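Local structure of salicylic acid-binding protein 2 (Nicotiana tabacum, 1XKL) at residues Arg202-Cys207 with Trp220-Ile225. The protein hydrolyses methyl salicylate to salicylic acid and methanol, as part of the signalling that activates systemic acquired resistance. Sequence-based numbering, arbitrary orientation.
Sequences RVYIVC and WQIDNI
I222 reaches from residues 220-225 of helix 215-225 to strand 202-207 with the end of its longer branch, CD1 lying 3.8 Å from CB of Y204 and 3.7 Å from CG2 of V206. That branch runs fully extended, which brings the methyl against both strand side chains. Its CG1 sits 3.8 Å from CG of Y204, so the isoleucine packs obliquely against the root of the ring. The phenol crosses the Q221 side chain at about a right angle, ring and amide planes 74° apart, and its OH comes within 3.3 Å of Q221 NE2. Both of these polar ends hydrogen-bond to the carbonyl oxygen of A106, which thereby ties helix and strand to the chain that follows strand 98-104, while Q221 OE1 accepts from the backbone N of M108. At the other end, R202 bends at chi3 (-72°) and brings NH2 to 3.2 Å from the carbonyl O of I225; the same NH2 hydrogen-bonds to the carbonyl O of G226, the next residue. Strand and helix run nearly antiparallel, at 154° with axes 10.1 Å apart, as expected of the first strand and helix in a beta-alpha-beta crossover, here 202-207, 215-225 and 229-233 of the alpha/beta-hydrolase fold.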
# COMPACT_ATOMS: atom_id res chain seq x y z
N ARG A 202 5.50 -44.29 -22.89
CA ARG A 202 5.77 -42.87 -22.95
C ARG A 202 5.77 -42.32 -24.37
O ARG A 202 6.42 -42.87 -25.26
CB ARG A 202 7.13 -42.55 -22.33
CG ARG A 202 7.36 -43.07 -20.92
CD ARG A 202 8.60 -42.44 -20.28
NE ARG A 202 9.87 -42.89 -20.85
CZ ARG A 202 10.56 -43.95 -20.41
NH1 ARG A 202 10.10 -44.67 -19.40
NH2 ARG A 202 11.71 -44.27 -20.97
N VAL A 203 5.06 -41.22 -24.56
CA VAL A 203 4.98 -40.55 -25.84
C VAL A 203 5.48 -39.13 -25.65
O VAL A 203 5.02 -38.42 -24.74
CB VAL A 203 3.51 -40.52 -26.37
CG1 VAL A 203 3.45 -39.84 -27.72
CG2 VAL A 203 2.97 -41.94 -26.46
N TYR A 204 6.44 -38.70 -26.46
CA TYR A 204 6.94 -37.35 -26.33
C TYR A 204 6.55 -36.49 -27.53
O TYR A 204 6.84 -36.85 -28.68
CB TYR A 204 8.48 -37.36 -26.18
CG TYR A 204 9.01 -36.08 -25.58
CD1 TYR A 204 9.00 -34.89 -26.31
CD2 TYR A 204 9.49 -36.04 -24.27
CE1 TYR A 204 9.44 -33.70 -25.75
CE2 TYR A 204 9.94 -34.85 -23.70
CZ TYR A 204 9.91 -33.68 -24.44
OH TYR A 204 10.36 -32.50 -23.91
N ILE A 205 5.85 -35.39 -27.27
CA ILE A 205 5.44 -34.49 -28.34
C ILE A 205 6.40 -33.32 -28.31
O ILE A 205 6.44 -32.55 -27.35
CB ILE A 205 3.97 -33.97 -28.16
CG1 ILE A 205 3.00 -35.15 -28.13
CG2 ILE A 205 3.60 -33.06 -29.32
CD1 ILE A 205 1.52 -34.75 -28.06
N VAL A 206 7.19 -33.21 -29.37
CA VAL A 206 8.18 -32.15 -29.51
C VAL A 206 7.61 -30.90 -30.14
O VAL A 206 6.89 -30.97 -31.13
CB VAL A 206 9.36 -32.61 -30.40
CG1 VAL A 206 10.33 -31.46 -30.60
CG2 VAL A 206 10.05 -33.81 -29.77
N CYS A 207 7.97 -29.75 -29.58
CA CYS A 207 7.54 -28.46 -30.09
C CYS A 207 8.79 -27.78 -30.65
O CYS A 207 9.55 -27.13 -29.92
CB CYS A 207 6.89 -27.63 -28.97
SG CYS A 207 5.39 -28.42 -28.30
N TRP A 220 17.08 -34.42 -26.87
CA TRP A 220 18.11 -34.99 -26.02
C TRP A 220 17.48 -35.99 -25.06
O TRP A 220 18.03 -37.07 -24.83
CB TRP A 220 18.82 -33.90 -25.22
CG TRP A 220 19.91 -34.45 -24.38
CD1 TRP A 220 21.21 -34.67 -24.75
CD2 TRP A 220 19.80 -34.94 -23.04
NE1 TRP A 220 21.91 -35.27 -23.73
CE2 TRP A 220 21.06 -35.45 -22.67
CE3 TRP A 220 18.75 -35.01 -22.11
CZ2 TRP A 220 21.31 -36.01 -21.41
CZ3 TRP A 220 18.99 -35.57 -20.86
CH2 TRP A 220 20.26 -36.06 -20.52
N GLN A 221 16.33 -35.63 -24.50
CA GLN A 221 15.65 -36.52 -23.56
C GLN A 221 15.11 -37.75 -24.26
O GLN A 221 15.13 -38.85 -23.70
CB GLN A 221 14.48 -35.80 -22.89
CG GLN A 221 14.87 -34.54 -22.15
CD GLN A 221 13.66 -33.91 -21.49
OE1 GLN A 221 13.26 -34.30 -20.40
NE2 GLN A 221 13.07 -32.94 -22.17
N ILE A 222 14.61 -37.58 -25.47
CA ILE A 222 14.08 -38.71 -26.22
C ILE A 222 15.22 -39.69 -26.51
O ILE A 222 15.10 -40.89 -26.29
CB ILE A 222 13.44 -38.23 -27.54
CG1 ILE A 222 12.17 -37.44 -27.22
CG2 ILE A 222 13.13 -39.43 -28.45
CD1 ILE A 222 11.46 -36.92 -28.44
N ASP A 223 16.35 -39.14 -26.97
CA ASP A 223 17.53 -39.94 -27.30
C ASP A 223 18.20 -40.61 -26.10
O ASP A 223 18.63 -41.75 -26.19
CB ASP A 223 18.55 -39.06 -28.03
CG ASP A 223 18.10 -38.68 -29.43
OD1 ASP A 223 18.81 -37.90 -30.10
OD2 ASP A 223 17.02 -39.16 -29.86
N ASN A 224 18.29 -39.88 -24.98
CA ASN A 224 18.93 -40.38 -23.76
C ASN A 224 18.02 -41.14 -22.82
O ASN A 224 18.41 -42.17 -22.25
CB ASN A 224 19.56 -39.22 -22.99
CG ASN A 224 20.84 -38.73 -23.61
OD1 ASN A 224 20.87 -38.28 -24.75
ND2 ASN A 224 21.93 -38.82 -22.85
N ILE A 225 16.81 -40.63 -22.62
CA ILE A 225 15.86 -41.27 -21.72
C ILE A 225 15.01 -42.32 -22.43
O ILE A 225 14.61 -43.31 -21.82
CB ILE A 225 14.95 -40.21 -21.07
CG1 ILE A 225 15.82 -39.18 -20.35
CG2 ILE A 225 13.99 -40.88 -20.10
CD1 ILE A 225 15.14 -37.86 -20.15